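Local coordinates for cystathionine beta-lyase family protein, YNBB B.subtilis ortholog (PDB 3HVY) that is a putative carbon-sulfur lyase of the pyridoxal-phosphate-dependent cystathionine beta-lyase family, named for a role in aluminium resistance that remains inferred, at residues L47-A52 / A84-T89; S78-Y83 / A92-H97. All blocks are in the same frame, centred on the assembly; numbering follows the deposited sequence.

Interaction 1 (L47-A52 / A84-T89); sequences LKVLKA and ANIFNT. With NA (sodium ion), chain X; EDO (1,2-ethanediol), chain Z.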
ATOM      1  N   LEU D  47     -17.193  11.566  21.533  1.00 32.18           N
ATOM      2  CA  LEU D  47     -17.523  12.941  21.231  1.00 31.52           C
ATOM      3  C   LEU D  47     -16.288  13.831  21.191  1.00 31.25           C
ATOM      4  O   LEU D  47     -16.121  14.639  20.309  1.00 30.23           O
ATOM      5  CB  LEU D  47     -18.503  13.471  22.277  1.00 31.91           C
ATOM      6  CG  LEU D  47     -18.921  14.944  22.131  1.00 35.69           C
ATOM      7  CD1 LEU D  47     -19.620  15.232  20.753  1.00 34.22           C
ATOM      8  CD2 LEU D  47     -19.839  15.318  23.297  1.00 30.66           C
ATOM      9  N   LYS D  48     -15.385  13.669  22.144  1.00 31.68           N
ATOM     10  CA  LYS D  48     -14.127  14.440  22.116  1.00 29.19           C
ATOM     11  C   LYS D  48     -13.378  14.256  20.764  1.00 30.33           C
ATOM     12  O   LYS D  48     -12.786  15.197  20.200  1.00 29.46           O
ATOM     13  CB  LYS D  48     -13.289  13.935  23.303  1.00 33.03           C
ATOM     14  CG  LYS D  48     -11.865  14.324  23.360  1.00 34.98           C
ATOM     15  CD  LYS D  48     -11.272  14.168  24.800  1.00 42.04           C
ATOM     16  CE  LYS D  48     -11.091  12.762  25.306  1.00 43.15           C
ATOM     17  NZ  LYS D  48     -10.240  12.674  26.617  1.00 31.75           N
ATOM     18  N   VAL D  49     -13.346  13.016  20.268  1.00 30.76           N
ATOM     19  CA  VAL D  49     -12.623  12.717  19.061  1.00 29.10           C
ATOM     20  C   VAL D  49     -13.367  13.288  17.852  1.00 30.00           C
ATOM     21  O   VAL D  49     -12.762  13.931  17.015  1.00 29.22           O
ATOM     22  CB  VAL D  49     -12.299  11.168  18.915  1.00 30.12           C
ATOM     23  CG1 VAL D  49     -11.708  10.884  17.573  1.00 27.37           C
ATOM     24  CG2 VAL D  49     -11.282  10.715  20.025  1.00 27.88           C
ATOM     25  N   LEU D  50     -14.669  13.082  17.778  1.00 30.17           N
ATOM     26  CA  LEU D  50     -15.455  13.605  16.689  1.00 29.08           C
ATOM     27  C   LEU D  50     -15.259  15.126  16.595  1.00 29.20           C
ATOM     28  O   LEU D  50     -15.045  15.692  15.500  1.00 30.97           O
ATOM     29  CB  LEU D  50     -16.929  13.272  16.930  1.00 31.81           C
ATOM     30  CG  LEU D  50     -17.931  13.802  15.911  1.00 30.04           C
ATOM     31  CD1 LEU D  50     -17.565  13.271  14.493  1.00 29.79           C
ATOM     32  CD2 LEU D  50     -19.387  13.464  16.327  1.00 25.92           C
ATOM     33  N   LYS D  51     -15.334  15.825  17.715  1.00 31.88           N
ATOM     34  CA  LYS D  51     -15.161  17.288  17.666  1.00 30.87           C
ATOM     35  C   LYS D  51     -13.784  17.684  17.118  1.00 28.77           C
ATOM     36  O   LYS D  51     -13.652  18.651  16.389  1.00 33.45           O
ATOM     37  CB  LYS D  51     -15.290  17.922  19.049  1.00 30.91           C
ATOM     38  CG  LYS D  51     -16.663  17.919  19.661  1.00 47.38           C
ATOM     39  CD  LYS D  51     -16.749  18.892  20.847  1.00 50.48           C
ATOM     40  CE  LYS D  51     -15.643  18.705  21.872  1.00 60.23           C
ATOM     41  NZ  LYS D  51     -15.810  19.603  23.065  1.00 67.76           N
ATOM     42  N   ALA D  52     -12.744  16.976  17.543  1.00 32.52           N
ATOM     43  CA  ALA D  52     -11.379  17.245  17.085  1.00 31.69           C
ATOM     44  C   ALA D  52     -11.303  17.079  15.521  1.00 33.21           C
ATOM     45  O   ALA D  52     -10.737  17.933  14.798  1.00 33.33           O
ATOM     46  CB  ALA D  52     -10.398  16.337  17.815  1.00 27.33           C
ATOM     47  N   ALA D  84      -3.236  16.789  19.044  1.00 28.73           N
ATOM     48  CA  ALA D  84      -2.963  17.906  19.992  1.00 28.27           C
ATOM     49  C   ALA D  84      -4.299  18.420  20.606  1.00 30.94           C
ATOM     50  O   ALA D  84      -4.424  18.693  21.825  1.00 30.99           O
ATOM     51  CB  ALA D  84      -2.227  19.030  19.288  1.00 26.04           C
ATOM     52  N   ASN D  85      -5.308  18.521  19.769  1.00 30.43           N
ATOM     53  CA  ASN D  85      -6.632  18.945  20.242  1.00 31.48           C
ATOM     54  C   ASN D  85      -7.205  17.926  21.255  1.00 32.20           C
ATOM     55  O   ASN D  85      -7.650  18.289  22.360  1.00 31.61           O
ATOM     56  CB  ASN D  85      -7.565  19.058  19.059  1.00 33.96           C
ATOM     57  CG  ASN D  85      -8.831  19.850  19.371  1.00 39.38           C
ATOM     58  OD1 ASN D  85      -9.105  20.203  20.533  1.00 41.26           O
ATOM     59  ND2 ASN D  85      -9.587  20.182  18.324  1.00 34.32           N
ATOM     60  N   ILE D  86      -7.151  16.643  20.917  1.00 28.47           N
ATOM     61  CA  ILE D  86      -7.704  15.599  21.785  1.00 29.31           C
ATOM     62  C   ILE D  86      -7.009  15.588  23.150  1.00 29.36           C
ATOM     63  O   ILE D  86      -7.653  15.500  24.211  1.00 27.11           O
ATOM     64  CB  ILE D  86      -7.597  14.203  21.128  1.00 27.15           C
ATOM     65  CG1 ILE D  86      -8.562  14.143  19.944  1.00 30.50           C
ATOM     66  CG2 ILE D  86      -7.877  13.075  22.157  1.00 27.25           C
ATOM     67  CD1 ILE D  86      -8.315  12.940  18.963  1.00 24.08           C
ATOM     68  N   PHE D  87      -5.692  15.704  23.121  1.00 29.21           N
ATOM     69  CA  PHE D  87      -4.904  15.655  24.342  1.00 29.35           C
ATOM     70  C   PHE D  87      -4.804  17.001  25.072  1.00 29.90           C
ATOM     71  O   PHE D  87      -4.224  17.091  26.143  1.00 31.95           O
ATOM     72  CB  PHE D  87      -3.499  15.118  24.031  1.00 29.13           C
ATOM     73  CG  PHE D  87      -3.453  13.628  23.834  1.00 33.56           C
ATOM     74  CD1 PHE D  87      -3.564  12.779  24.914  1.00 30.91           C
ATOM     75  CD2 PHE D  87      -3.308  13.075  22.574  1.00 34.99           C
ATOM     76  CE1 PHE D  87      -3.508  11.378  24.753  1.00 30.51           C
ATOM     77  CE2 PHE D  87      -3.265  11.716  22.393  1.00 38.57           C
ATOM     78  CZ  PHE D  87      -3.350  10.851  23.493  1.00 34.38           C
ATOM     79  N   ASN D  88      -5.346  18.036  24.454  1.00 25.65           N
ATOM     80  CA  ASN D  88      -5.273  19.412  24.959  1.00 28.15           C
ATOM     81  C   ASN D  88      -3.844  19.883  25.180  1.00 30.26           C
ATOM     82  O   ASN D  88      -3.522  20.470  26.225  1.00 28.78           O
ATOM     83  CB  ASN D  88      -6.156  19.561  26.204  1.00 27.81           C
ATOM     84  CG  ASN D  88      -7.615  19.361  25.882  1.00 33.09           C
ATOM     85  OD1 ASN D  88      -8.133  20.001  24.974  1.00 33.45           O
ATOM     86  ND2 ASN D  88      -8.288  18.482  26.615  1.00 31.48           N
ATOM     87  N   THR D  89      -3.005  19.631  24.169  1.00 28.55           N
ATOM     88  CA  THR D  89      -1.598  20.017  24.185  1.00 31.15           C
ATOM     89  C   THR D  89      -1.351  21.065  23.096  1.00 31.21           C
ATOM     90  O   THR D  89      -2.166  21.226  22.182  1.00 28.81           O
ATOM     91  CB  THR D  89      -0.685  18.811  23.897  1.00 31.06           C
ATOM     92  OG1 THR D  89      -0.929  18.292  22.566  1.00 27.46           O
ATOM     93  CG2 THR D  89      -0.861  17.760  24.942  1.00 26.05           C
TER
HETATM   94 NA    NA X 427      -8.907  20.193  22.841  1.00 37.09          NA
HETATM   95  C1  EDO Z 429     -11.566  16.366  27.859  1.00 42.24           C
HETATM   96  O1  EDO Z 429     -11.066  17.122  26.718  1.00 63.92           O
HETATM   97  C2  EDO Z 429     -10.647  16.302  29.062  1.00 51.03           C
HETATM   98  O2  EDO Z 429     -10.981  17.344  30.008  1.00 51.11           O
HETATM   99  O   HOH W   1      -8.360  14.616  26.664  1.00 30.76           O
HETATM  100  O   HOH W   2      -8.666  19.336  15.972  1.00 29.18           O
HETATM  101  O   HOH W   3     -10.683  21.757  23.258  1.00 47.75           O
HETATM  102  O   HOH W   4      -6.996  21.966  22.373  1.00 44.30           O

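Interaction 2 (S78-Y83 / A92-H97); sequences SLDRVY and AFVRPH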
ATOM      1  N   SER D  78      -2.235  17.466   9.666  1.00 29.16           N
ATOM      2  CA  SER D  78      -3.528  17.638  10.298  1.00 29.28           C
ATOM      3  C   SER D  78      -3.785  16.574  11.357  1.00 30.82           C
ATOM      4  O   SER D  78      -4.524  16.830  12.349  1.00 32.40           O
ATOM      5  CB  SER D  78      -4.636  17.591   9.240  1.00 29.33           C
ATOM      6  OG  SER D  78      -4.655  18.761   8.426  1.00 33.17           O
ATOM      7  N   LEU D  79      -3.230  15.376  11.176  1.00 30.53           N
ATOM      8  CA  LEU D  79      -3.413  14.339  12.236  1.00 31.24           C
ATOM      9  C   LEU D  79      -2.716  14.810  13.492  1.00 31.27           C
ATOM     10  O   LEU D  79      -3.246  14.678  14.584  1.00 29.01           O
ATOM     11  CB  LEU D  79      -2.953  12.961  11.846  1.00 29.52           C
ATOM     12  CG  LEU D  79      -3.239  11.824  12.848  1.00 30.24           C
ATOM     13  CD1 LEU D  79      -4.727  11.669  13.071  1.00 30.10           C
ATOM     14  CD2 LEU D  79      -2.670  10.538  12.288  1.00 32.17           C
ATOM     15  N   ASP D  80      -1.512  15.335  13.357  1.00 32.89           N
ATOM     16  CA  ASP D  80      -0.866  15.966  14.518  1.00 29.82           C
ATOM     17  C   ASP D  80      -1.762  17.014  15.205  1.00 31.21           C
ATOM     18  O   ASP D  80      -1.821  17.068  16.425  1.00 30.88           O
ATOM     19  CB  ASP D  80       0.421  16.645  14.107  1.00 33.89           C
ATOM     20  CG  ASP D  80       1.503  15.665  13.653  1.00 34.38           C
ATOM     21  OD1 ASP D  80       1.332  14.454  13.833  1.00 33.83           O
ATOM     22  OD2 ASP D  80       2.534  16.127  13.064  1.00 29.88           O
ATOM     23  N   ARG D  81      -2.439  17.882  14.428  1.00 32.68           N
ATOM     24  CA  ARG D  81      -3.315  18.882  15.038  1.00 31.41           C
ATOM     25  C   ARG D  81      -4.515  18.235  15.731  1.00 33.31           C
ATOM     26  O   ARG D  81      -4.918  18.653  16.820  1.00 29.72           O
ATOM     27  CB  ARG D  81      -3.769  19.898  14.018  1.00 32.55           C
ATOM     28  CG  ARG D  81      -2.647  20.840  13.629  1.00 37.49           C
ATOM     29  CD  ARG D  81      -3.152  22.026  12.806  1.00 42.26           C
ATOM     30  NE  ARG D  81      -3.400  21.640  11.421  1.00 48.02           N
ATOM     31  CZ  ARG D  81      -2.457  21.572  10.470  1.00 53.30           C
ATOM     32  NH1 ARG D  81      -1.198  21.927  10.693  1.00 51.51           N
ATOM     33  NH2 ARG D  81      -2.787  21.187   9.257  1.00 47.45           N
ATOM     34  N   VAL D  82      -5.052  17.168  15.139  1.00 31.83           N
ATOM     35  CA  VAL D  82      -6.199  16.461  15.754  1.00 28.18           C
ATOM     36  C   VAL D  82      -5.791  15.854  17.121  1.00 31.26           C
ATOM     37  O   VAL D  82      -6.498  16.030  18.115  1.00 28.39           O
ATOM     38  CB  VAL D  82      -6.792  15.398  14.776  1.00 31.40           C
ATOM     39  CG1 VAL D  82      -7.760  14.455  15.499  1.00 32.60           C
ATOM     40  CG2 VAL D  82      -7.492  16.138  13.553  1.00 27.42           C
ATOM     41  N   TYR D  83      -4.646  15.167  17.171  1.00 27.38           N
ATOM     42  CA  TYR D  83      -4.174  14.604  18.402  1.00 29.11           C
ATOM     43  C   TYR D  83      -3.898  15.708  19.443  1.00 27.99           C
ATOM     44  O   TYR D  83      -4.233  15.548  20.615  1.00 29.28           O
ATOM     45  CB  TYR D  83      -2.894  13.827  18.197  1.00 30.05           C
ATOM     46  CG  TYR D  83      -2.992  12.339  17.933  1.00 31.31           C
ATOM     47  CD1 TYR D  83      -3.663  11.837  16.842  1.00 29.78           C
ATOM     48  CD2 TYR D  83      -2.280  11.425  18.742  1.00 30.36           C
ATOM     49  CE1 TYR D  83      -3.650  10.420  16.566  1.00 28.56           C
ATOM     50  CE2 TYR D  83      -2.279  10.072  18.484  1.00 29.40           C
ATOM     51  CZ  TYR D  83      -2.997   9.563  17.425  1.00 27.67           C
ATOM     52  OH  TYR D  83      -2.972   8.181  17.187  1.00 34.51           O
ATOM     53  N   ALA D  92       1.668  17.908  18.816  1.00 26.22           N
ATOM     54  CA  ALA D  92       1.690  16.457  18.753  1.00 26.22           C
ATOM     55  C   ALA D  92       2.447  16.096  17.506  1.00 29.25           C
ATOM     56  O   ALA D  92       2.569  16.913  16.569  1.00 30.68           O
ATOM     57  CB  ALA D  92       0.282  15.805  18.772  1.00 26.58           C
ATOM     58  N   PHE D  93       2.935  14.865  17.513  1.00 28.24           N
ATOM     59  CA  PHE D  93       3.830  14.304  16.505  1.00 31.50           C
ATOM     60  C   PHE D  93       3.515  12.813  16.439  1.00 30.16           C
ATOM     61  O   PHE D  93       3.900  12.034  17.332  1.00 29.43           O
ATOM     62  CB  PHE D  93       5.266  14.570  16.909  1.00 29.11           C
ATOM     63  CG  PHE D  93       6.306  13.986  15.979  1.00 30.72           C
ATOM     64  CD1 PHE D  93       6.572  14.552  14.733  1.00 32.18           C
ATOM     65  CD2 PHE D  93       7.025  12.882  16.360  1.00 33.61           C
ATOM     66  CE1 PHE D  93       7.536  14.057  13.922  1.00 32.23           C
ATOM     67  CE2 PHE D  93       7.979  12.361  15.507  1.00 35.20           C
ATOM     68  CZ  PHE D  93       8.252  12.979  14.296  1.00 30.89           C
ATOM     69  N   VAL D  94       2.770  12.455  15.400  1.00 31.44           N
ATOM     70  CA  VAL D  94       2.266  11.134  15.171  1.00 31.29           C
ATOM     71  C   VAL D  94       2.841  10.643  13.850  1.00 34.40           C
ATOM     72  O   VAL D  94       2.719  11.314  12.792  1.00 28.44           O
ATOM     73  CB  VAL D  94       0.722  11.156  15.060  1.00 31.46           C
ATOM     74  CG1 VAL D  94       0.176   9.706  14.997  1.00 30.07           C
ATOM     75  CG2 VAL D  94       0.090  11.999  16.172  1.00 26.42           C
ATOM     76  N   ARG D  95       3.488   9.478  13.886  1.00 31.77           N
ATOM     77  CA  ARG D  95       4.193   9.009  12.714  1.00 29.32           C
ATOM     78  C   ARG D  95       4.199   7.516  12.678  1.00 30.08           C
ATOM     79  O   ARG D  95       4.300   6.845  13.727  1.00 31.15           O
ATOM     80  CB  ARG D  95       5.651   9.456  12.730  1.00 28.49           C
ATOM     81  CG  ARG D  95       5.886  10.934  12.603  1.00 33.88           C
ATOM     82  CD  ARG D  95       5.555  11.446  11.214  1.00 28.89           C
ATOM     83  NE  ARG D  95       5.894  12.859  11.031  1.00 29.62           N
ATOM     84  CZ  ARG D  95       5.155  13.877  11.452  1.00 39.71           C
ATOM     85  NH1 ARG D  95       4.035  13.661  12.111  1.00 32.29           N
ATOM     86  NH2 ARG D  95       5.557  15.119  11.224  1.00 37.33           N
ATOM     87  N   PRO D  96       4.107   6.950  11.470  1.00 31.48           N
ATOM     88  CA  PRO D  96       4.233   5.486  11.287  1.00 31.73           C
ATOM     89  C   PRO D  96       5.712   5.060  11.431  1.00 32.28           C
ATOM     90  O   PRO D  96       6.045   3.882  11.605  1.00 33.09           O
ATOM     91  CB  PRO D  96       3.768   5.293   9.834  1.00 32.33           C
ATOM     92  CG  PRO D  96       4.215   6.577   9.166  1.00 34.22           C
ATOM     93  CD  PRO D  96       3.902   7.642  10.192  1.00 33.98           C
ATOM     94  N   HIS D  97       6.604   6.034  11.380  1.00 31.48           N
ATOM     95  CA  HIS D  97       8.034   5.763  11.455  1.00 31.33           C
ATOM     96  C   HIS D  97       8.506   5.223  12.795  1.00 34.24           C
ATOM     97  O   HIS D  97       9.632   4.681  12.883  1.00 35.27           O
ATOM     98  CB  HIS D  97       8.840   7.013  11.104  1.00 32.15           C
ATOM     99  CG  HIS D  97       8.421   7.660   9.813  1.00 33.17           C
ATOM    100  ND1 HIS D  97       9.240   7.721   8.705  1.00 36.37           N
ATOM    101  CD2 HIS D  97       7.255   8.269   9.457  1.00 36.90           C
ATOM    102  CE1 HIS D  97       8.587   8.320   7.716  1.00 36.34           C
ATOM    103  NE2 HIS D  97       7.388   8.672   8.148  1.00 40.20           N
TER
HETATM  104  O   HOH W   5       3.518  17.709  11.394  1.00 43.94           O

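Interaction 1 (L47-A52 / A84-T89)
I86 packs against A52 and V49, and that apolar touch carries most of the direct contact between the two helices. The CG1 branch does the work: with chi1 at -69° it stands beside the backbone N and reaches across to A52, I86 CG1 to A52 CB 3.6 Å. From there the chain runs on to V49, where I86 CD1 lies 3.9 Å from V49 CG2, the two side chains passing at a slant. N85 comes in beside it, laying its amide nitrogen ND2 3.7 Å from A52 CA.

The polar links across the gap run through water. One water accepts a hydrogen bond from N85 ND2 and donates one to A52 O; a second sits between K48 NZ and I86 O. K48 is extended as far as CD and then bends at chi3 (70°), which swings NZ round to that water. NZ also bonds to E227 O, and N85 ND2 to E55.

The other end of the N85 amide holds a sodium ion. N85 chelates it with both its backbone O and OD1, each at 2.3 Å, while N88 OD1 adds a third protein ligand and two waters complete the set found here. N88 has positive phi (56°) and closes helix 74-87 in a Schellman motif, with N88 N bonding to N85 O and T89 N to A84 O. The metal therefore sits on the helix C-terminus, where its charge probably complements the carbonyl end of the dipole. N88 ND2 turns to D232 and to a 1,2-ethanediol, probably from the crystallisation liquor, whose O1 is 3.1 Å away.

Helix 287-317 backs the pair, P298 against V49 and L294 against I86, while K51 on helix 18-55 reaches S9 of the second subunit.

Interaction 2 (S78-Y83 / A92-H97)
D80 and R95 meet almost flat, the carboxylate and guanidinium planes only 5° apart. R95 NH1 lies 3.0 Å from D80 OD2, on the syn lone pair of that oxygen, and the bond is nearly straight at 174°; a weaker reach from NH1 to OD1 completes the salt bridge. OD1 is mainly taken up by the strand backbone: V94 N approaches D80 OD1 from above the carboxylate plane at 2.9 Å. One carboxylate thus grips both main chain and side chain of the strand.

R95 starts out on the far side of the strand and folds back, bent at chi2 (-70°), which lets NH1 bond V94 O at 2.8 Å as well. F93 CE1 lies over the centre of the guanidinium, and a water joins D80 OD2 to R95 NH2, weakly on the arginine side.

V94 faces the helix. Its CG2 methyl sits over the face of the Y83 ring, 3.6 Å from the centroid, in a CH-pi contact, while V94 CG1 touches L79 CD2 at 4.0 Å. Nearer the start of the strand, A92 CB packs on Y83 CB.

Strand 91-95 forms an outer edge of the seven-stranded sheet within this chain, paired with antiparallel strand 255-259. Helix 74-87 covers one side of it, with L79 running on to helix 287-317, while F93 points to helix 261-271.

In the fold
Helix 74-87 is common to both: interaction 2 uses its middle turns against the strand that follows it, and interaction 1 its C-terminal end against helix 18-55. Their centres lie 12 Å apart, and A84 N meets A92 CB where they adjoin. Both are largely buried, but interaction 1 reaches the surface at N88, beside the sodium, whereas all the strand residues that touch in interaction 2, apart from A92, are buried. The chemistry follows: helix meets helix through aliphatic side chains, with water bridging the polar ones, while helix meets strand through a direct salt bridge, a side-chain-to-backbone bond and an aromatic face. Helix 287-317 touches residues of both contacts.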